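Local coordinates for NANS (YJHS), A 9-O-acetyl N-acetylneuraminic acid esterase (Escherichia coli O157:H7 EDL933, PDB 3PT5), which probably removes the 9-O-acetyl group from 9-O-acetyl-N-acetylneuraminate, a host sialic acid on which the bacterium can then grow, at residues A47-A59 with L115-C129. Sequence-based numbering, arbitrary orientation.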
loop_
_atom_site.group_PDB
_atom_site.type_symbol
_atom_site.label_atom_id
_atom_site.label_comp_id
_atom_site.label_asym_id
_atom_site.label_seq_id
_atom_site.Cartn_x
_atom_site.Cartn_y
_atom_site.Cartn_z
ATOM N N ALA A 47 7.183 0.173 -15.046
ATOM C CA ALA A 47 7.048 -1.012 -15.878
ATOM C C ALA A 47 6.718 -2.243 -15.032
ATOM O O ALA A 47 7.411 -2.539 -14.048
ATOM C CB ALA A 47 8.364 -1.258 -16.646
ATOM N N PRO A 48 5.684 -2.998 -15.423
ATOM C CA PRO A 48 5.411 -4.273 -14.752
ATOM C C PRO A 48 6.563 -5.236 -15.069
ATOM O O PRO A 48 7.301 -4.995 -16.021
ATOM C CB PRO A 48 4.142 -4.753 -15.450
ATOM C CG PRO A 48 3.503 -3.466 -16.003
ATOM C CD PRO A 48 4.685 -2.703 -16.467
ATOM N N HIS A 49 6.727 -6.286 -14.272
ATOM C CA HIS A 49 7.786 -7.282 -14.511
ATOM C C HIS A 49 7.166 -8.653 -14.399
ATOM O O HIS A 49 6.294 -8.855 -13.556
ATOM C CB HIS A 49 8.903 -7.122 -13.476
ATOM C CG HIS A 49 10.071 -8.024 -13.717
ATOM N ND1 HIS A 49 10.018 -9.377 -13.486
ATOM C CD2 HIS A 49 11.316 -7.768 -14.180
ATOM C CE1 HIS A 49 11.183 -9.922 -13.796
ATOM N NE2 HIS A 49 11.981 -8.968 -14.233
ATOM N N PRO A 50 7.576 -9.609 -15.270
ATOM C CA PRO A 50 6.935 -10.921 -15.212
ATOM C C PRO A 50 7.063 -11.694 -13.900
ATOM O O PRO A 50 6.314 -12.643 -13.675
ATOM C CB PRO A 50 7.623 -11.708 -16.336
ATOM C CG PRO A 50 8.187 -10.705 -17.232
ATOM C CD PRO A 50 8.522 -9.497 -16.399
ATOM N N ARG A 51 8.031 -11.322 -13.059
ATOM C CA ARG A 51 8.227 -12.008 -11.799
ATOM C C ARG A 51 7.508 -11.327 -10.632
ATOM O O ARG A 51 7.581 -11.814 -9.498
ATOM C CB ARG A 51 9.718 -12.183 -11.497
ATOM C CG ARG A 51 10.397 -13.221 -12.395
ATOM C CD ARG A 51 11.900 -13.066 -12.229
ATOM N NE ARG A 51 12.351 -13.465 -10.901
ATOM C CZ ARG A 51 13.499 -13.060 -10.351
ATOM N NH1 ARG A 51 14.309 -12.236 -11.028
ATOM N NH2 ARG A 51 13.851 -13.471 -9.134
ATOM N N ILE A 52 6.789 -10.234 -10.917
ATOM C CA ILE A 52 6.214 -9.421 -9.835
ATOM C C ILE A 52 4.705 -9.397 -10.014
ATOM O O ILE A 52 4.213 -8.877 -11.022
ATOM C CB ILE A 52 6.750 -7.990 -9.874
ATOM C CG1 ILE A 52 8.266 -8.002 -9.670
ATOM C CG2 ILE A 52 6.051 -7.110 -8.801
ATOM C CD1 ILE A 52 8.907 -6.648 -9.737
ATOM N N LYS A 53 4.019 -9.984 -9.052
ATOM C CA LYS A 53 2.583 -10.313 -9.142
ATOM C C LYS A 53 1.807 -9.720 -7.978
ATOM O O LYS A 53 2.396 -9.184 -7.025
ATOM C CB LYS A 53 2.397 -11.837 -9.168
ATOM C CG LYS A 53 3.149 -12.543 -10.247
ATOM C CD LYS A 53 2.581 -12.237 -11.627
ATOM C CE LYS A 53 3.298 -13.096 -12.676
ATOM N NZ LYS A 53 3.023 -12.537 -14.032
ATOM N N GLN A 54 0.484 -9.756 -8.102
ATOM C CA GLN A 54 -0.394 -9.362 -7.007
ATOM C C GLN A 54 -1.574 -10.296 -6.974
ATOM O O GLN A 54 -1.837 -10.994 -7.948
ATOM C CB GLN A 54 -0.852 -7.899 -7.154
ATOM C CG GLN A 54 -1.787 -7.652 -8.393
ATOM C CD GLN A 54 -2.204 -6.218 -8.534
ATOM O OE1 GLN A 54 -2.671 -5.606 -7.561
ATOM N NE2 GLN A 54 -2.054 -5.652 -9.753
ATOM N N LEU A 55 -2.277 -10.318 -5.854
ATOM C CA LEU A 55 -3.560 -11.009 -5.787
ATOM C C LEU A 55 -4.659 -10.108 -6.310
ATOM O O LEU A 55 -4.878 -9.021 -5.791
ATOM C CB LEU A 55 -3.880 -11.479 -4.369
ATOM C CG LEU A 55 -3.088 -12.606 -3.697
ATOM C CD1 LEU A 55 -3.819 -13.004 -2.431
ATOM C CD2 LEU A 55 -2.940 -13.828 -4.575
ATOM N N ALA A 56 -5.362 -10.580 -7.342
ATOM C CA ALA A 56 -6.423 -9.782 -7.985
ATOM C C ALA A 56 -7.630 -9.528 -7.097
ATOM O O ALA A 56 -7.896 -10.250 -6.155
ATOM C CB ALA A 56 -6.900 -10.458 -9.275
ATOM N N ARG A 57 -8.386 -8.489 -7.459
ATOM C CA ARG A 57 -9.611 -8.123 -6.767
ATOM C C ARG A 57 -10.691 -7.760 -7.775
ATOM O O ARG A 57 -11.835 -8.213 -7.629
ATOM C CB ARG A 57 -9.390 -6.945 -5.808
ATOM C CG ARG A 57 -10.623 -6.637 -4.952
ATOM C CD ARG A 57 -10.417 -5.453 -3.994
ATOM N NE ARG A 57 -9.241 -5.613 -3.137
ATOM C CZ ARG A 57 -9.264 -6.210 -1.952
ATOM N NH1 ARG A 57 -8.157 -6.315 -1.222
ATOM N NH2 ARG A 57 -10.409 -6.679 -1.472
ATOM N N PHE A 58 -10.334 -6.947 -8.767
ATOM C CA PHE A 58 -11.330 -6.346 -9.663
ATOM C C PHE A 58 -11.728 -7.383 -10.705
ATOM O O PHE A 58 -11.151 -8.472 -10.767
ATOM C CB PHE A 58 -10.767 -5.093 -10.339
ATOM C CG PHE A 58 -10.104 -4.109 -9.369
ATOM C CD1 PHE A 58 -10.622 -3.888 -8.086
ATOM C CD2 PHE A 58 -8.977 -3.399 -9.759
ATOM C CE1 PHE A 58 -9.995 -2.998 -7.218
ATOM C CE2 PHE A 58 -8.364 -2.503 -8.902
ATOM C CZ PHE A 58 -8.867 -2.308 -7.643
ATOM N N ALA A 59 -12.709 -7.040 -11.535
ATOM C CA ALA A 59 -13.208 -7.973 -12.533
ATOM C C ALA A 59 -12.273 -8.070 -13.746
ATOM O O ALA A 59 -12.355 -9.021 -14.551
ATOM C CB ALA A 59 -14.623 -7.555 -12.930
ATOM N N LEU A 115 13.395 -7.294 -5.823
ATOM C CA LEU A 115 13.590 -8.438 -6.705
ATOM C C LEU A 115 15.058 -8.816 -6.879
ATOM O O LEU A 115 15.364 -10.004 -6.914
ATOM C CB LEU A 115 12.919 -8.180 -8.072
ATOM C CG LEU A 115 12.778 -9.348 -9.045
ATOM C CD1 LEU A 115 11.751 -10.369 -8.601
ATOM C CD2 LEU A 115 12.426 -8.740 -10.381
ATOM N N PRO A 116 15.982 -7.823 -6.957
ATOM C CA PRO A 116 17.359 -8.278 -7.226
ATOM C C PRO A 116 17.956 -9.091 -6.099
ATOM O O PRO A 116 18.977 -9.761 -6.293
ATOM C CB PRO A 116 18.137 -6.969 -7.374
ATOM C CG PRO A 116 17.136 -5.942 -7.679
ATOM C CD PRO A 116 15.878 -6.348 -7.020
ATOM N N PHE A 117 17.318 -9.065 -4.934
ATOM C CA PHE A 117 17.862 -9.703 -3.744
ATOM C C PHE A 117 17.360 -11.117 -3.448
ATOM O O PHE A 117 17.784 -11.764 -2.474
ATOM C CB PHE A 117 17.608 -8.773 -2.564
ATOM C CG PHE A 117 18.366 -7.495 -2.657
ATOM C CD1 PHE A 117 19.707 -7.434 -2.275
ATOM C CD2 PHE A 117 17.756 -6.358 -3.148
ATOM C CE1 PHE A 117 20.408 -6.239 -2.365
ATOM C CE2 PHE A 117 18.432 -5.180 -3.230
ATOM C CZ PHE A 117 19.770 -5.110 -2.839
ATOM N N ILE A 118 16.469 -11.618 -4.298
ATOM C CA ILE A 118 15.854 -12.946 -4.059
ATOM C C ILE A 118 16.293 -13.950 -5.127
ATOM O O ILE A 118 16.836 -13.555 -6.160
ATOM C CB ILE A 118 14.285 -12.869 -4.012
ATOM C CG1 ILE A 118 13.720 -12.648 -5.404
ATOM C CG2 ILE A 118 13.774 -11.800 -3.024
ATOM C CD1 ILE A 118 12.222 -12.685 -5.465
ATOM N N PRO A 119 16.080 -15.272 -4.884
ATOM C CA PRO A 119 16.600 -16.244 -5.848
ATOM C C PRO A 119 15.994 -16.158 -7.244
ATOM O O PRO A 119 14.869 -15.790 -7.366
ATOM C CB PRO A 119 16.263 -17.583 -5.202
ATOM C CG PRO A 119 16.242 -17.284 -3.735
ATOM C CD PRO A 119 15.583 -15.930 -3.661
ATOM N N ASP A 120 16.745 -16.526 -8.282
ATOM C CA ASP A 120 16.213 -16.466 -9.661
ATOM C C ASP A 120 14.870 -17.177 -9.886
ATOM O O ASP A 120 14.146 -16.838 -10.811
ATOM C CB ASP A 120 17.215 -17.054 -10.676
ATOM C CG ASP A 120 18.368 -16.127 -10.988
ATOM O OD1 ASP A 120 18.319 -14.913 -10.658
ATOM O OD2 ASP A 120 19.337 -16.623 -11.612
ATOM N N ASN A 121 14.568 -18.192 -9.084
ATOM C CA ASN A 121 13.413 -19.031 -9.292
ATOM C C ASN A 121 12.230 -18.585 -8.415
ATOM O O ASN A 121 11.195 -19.244 -8.345
ATOM C CB ASN A 121 13.783 -20.499 -9.058
ATOM C CG ASN A 121 14.099 -20.806 -7.591
ATOM O OD1 ASN A 121 14.703 -19.998 -6.882
ATOM N ND2 ASN A 121 13.691 -21.973 -7.138
ATOM N N ALA A 122 12.410 -17.431 -7.775
ATOM C CA ALA A 122 11.368 -16.826 -6.949
ATOM C C ALA A 122 10.832 -15.551 -7.573
ATOM O O ALA A 122 11.541 -14.849 -8.322
ATOM C CB ALA A 122 11.924 -16.518 -5.565
ATOM N N GLY A 123 9.578 -15.236 -7.276
ATOM C CA GLY A 123 9.040 -13.938 -7.644
ATOM C C GLY A 123 8.587 -13.218 -6.376
ATOM O O GLY A 123 8.804 -13.698 -5.285
ATOM N N ILE A 124 7.947 -12.071 -6.557
ATOM C CA ILE A 124 7.419 -11.288 -5.458
ATOM C C ILE A 124 5.903 -11.227 -5.677
ATOM O O ILE A 124 5.463 -10.977 -6.807
ATOM C CB ILE A 124 7.975 -9.817 -5.448
ATOM C CG1 ILE A 124 9.522 -9.734 -5.280
ATOM C CG2 ILE A 124 7.245 -8.997 -4.387
ATOM C CD1 ILE A 124 10.021 -9.949 -3.859
ATOM N N LEU A 125 5.142 -11.460 -4.607
ATOM C CA LEU A 125 3.674 -11.484 -4.648
ATOM C C LEU A 125 3.170 -10.481 -3.642
ATOM O O LEU A 125 3.302 -10.674 -2.443
ATOM C CB LEU A 125 3.091 -12.866 -4.319
ATOM C CG LEU A 125 1.556 -12.988 -4.304
ATOM C CD1 LEU A 125 0.948 -12.585 -5.636
ATOM C CD2 LEU A 125 1.122 -14.397 -3.893
ATOM N N ILE A 126 2.606 -9.379 -4.142
ATOM C CA ILE A 126 2.046 -8.354 -3.258
ATOM C C ILE A 126 0.570 -8.677 -2.984
ATOM O O ILE A 126 -0.146 -9.116 -3.884
ATOM C CB ILE A 126 2.168 -6.953 -3.931
ATOM C CG1 ILE A 126 3.651 -6.559 -4.112
ATOM C CG2 ILE A 126 1.384 -5.872 -3.189
ATOM C CD1 ILE A 126 4.566 -6.750 -2.940
ATOM N N VAL A 127 0.153 -8.476 -1.736
ATOM C CA VAL A 127 -1.231 -8.672 -1.312
ATOM C C VAL A 127 -1.834 -7.274 -0.953
ATOM O O VAL A 127 -1.676 -6.801 0.154
ATOM C CB VAL A 127 -1.350 -9.682 -0.116
ATOM C CG1 VAL A 127 -2.823 -9.947 0.249
ATOM C CG2 VAL A 127 -0.634 -11.003 -0.450
ATOM N N PRO A 128 -2.489 -6.614 -1.942
ATOM C CA PRO A 128 -2.963 -5.251 -1.716
ATOM C C PRO A 128 -4.304 -5.245 -0.989
ATOM O O PRO A 128 -5.306 -5.775 -1.504
ATOM C CB PRO A 128 -3.012 -4.642 -3.139
ATOM C CG PRO A 128 -3.107 -5.804 -4.051
ATOM C CD PRO A 128 -2.675 -7.050 -3.338
ATOM N N CYS A 129 -4.284 -4.643 0.204
ATOM C CA CYS A 129 -5.460 -4.544 1.079
ATOM C C CYS A 129 -5.672 -3.149 1.648
ATOM O O CYS A 129 -5.895 -3.020 2.840
ATOM C CB CYS A 129 -5.359 -5.569 2.219
ATOM S SG CYS A 129 -5.122 -7.265 1.668
HETATM O O HOH W 1 16.216 -11.848 -8.810
#
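The forked side chain of Leu115 straddles two flat groups of segment 47-59. Leu115 CD2 sits 3.8 Å from the centroid of the His49 ring and 9° off the ring normal, a CH-pi contact over the face, with CD1 of Ile52 flanking the same methyl. Leu115 CD1 lies over the middle of the Arg51 guanidinium, 3.7 Å from its CZ, while the carbonyl oxygen of Asp120 hangs over the rim of the other face. The His49 ring is steadied in turn through its plane, where ND1 accepts the Arg51 backbone N-H.

Arg51 reaches into the turn of residues 119-122 because its chain bends at CG-CD (chi3 68°). NE and NH2 then grip one atom, Ala122 O, side-on and near the guanidinium plane; the Arg51 NH2 to Ala122 O hydrogen bond is 2.8 Å long. A water that accepts a hydrogen bond from Arg51 NH2 also donates to Leu115 O and Ile118 O.

Strands 52-55 and 122-129 run parallel, their axes 29° apart, beside each other in the central sheet of the SGNH-hydrolase fold, where 52-55 lies between 122-130 and the edge strand 73-75. The parallel pairing is carried by Ile124 N to Arg51 O, Lys53 N to Ile124 O, Ile126 N to Lys53 O and Leu55 N to Ile126 O. On the face bearing Ile52, Ile124 and Ile126, helix 107-114 packs against the isoleucines. On the Leu125 side, CD1 fits against the Gln54 backbone, 3.7 Å from its C, and CD2 meets Leu55 CD2 at 4.2 Å.

Farther along, Pro128 CG presses 3.5 Å from Gln54 OE1, an oxygen hydrogen-bonded to His81 N. Arg57, salt-bridged to Asp166, sends NH1 2.9 Å to Pro128 O, in the planes of both guanidinium and carbonyl.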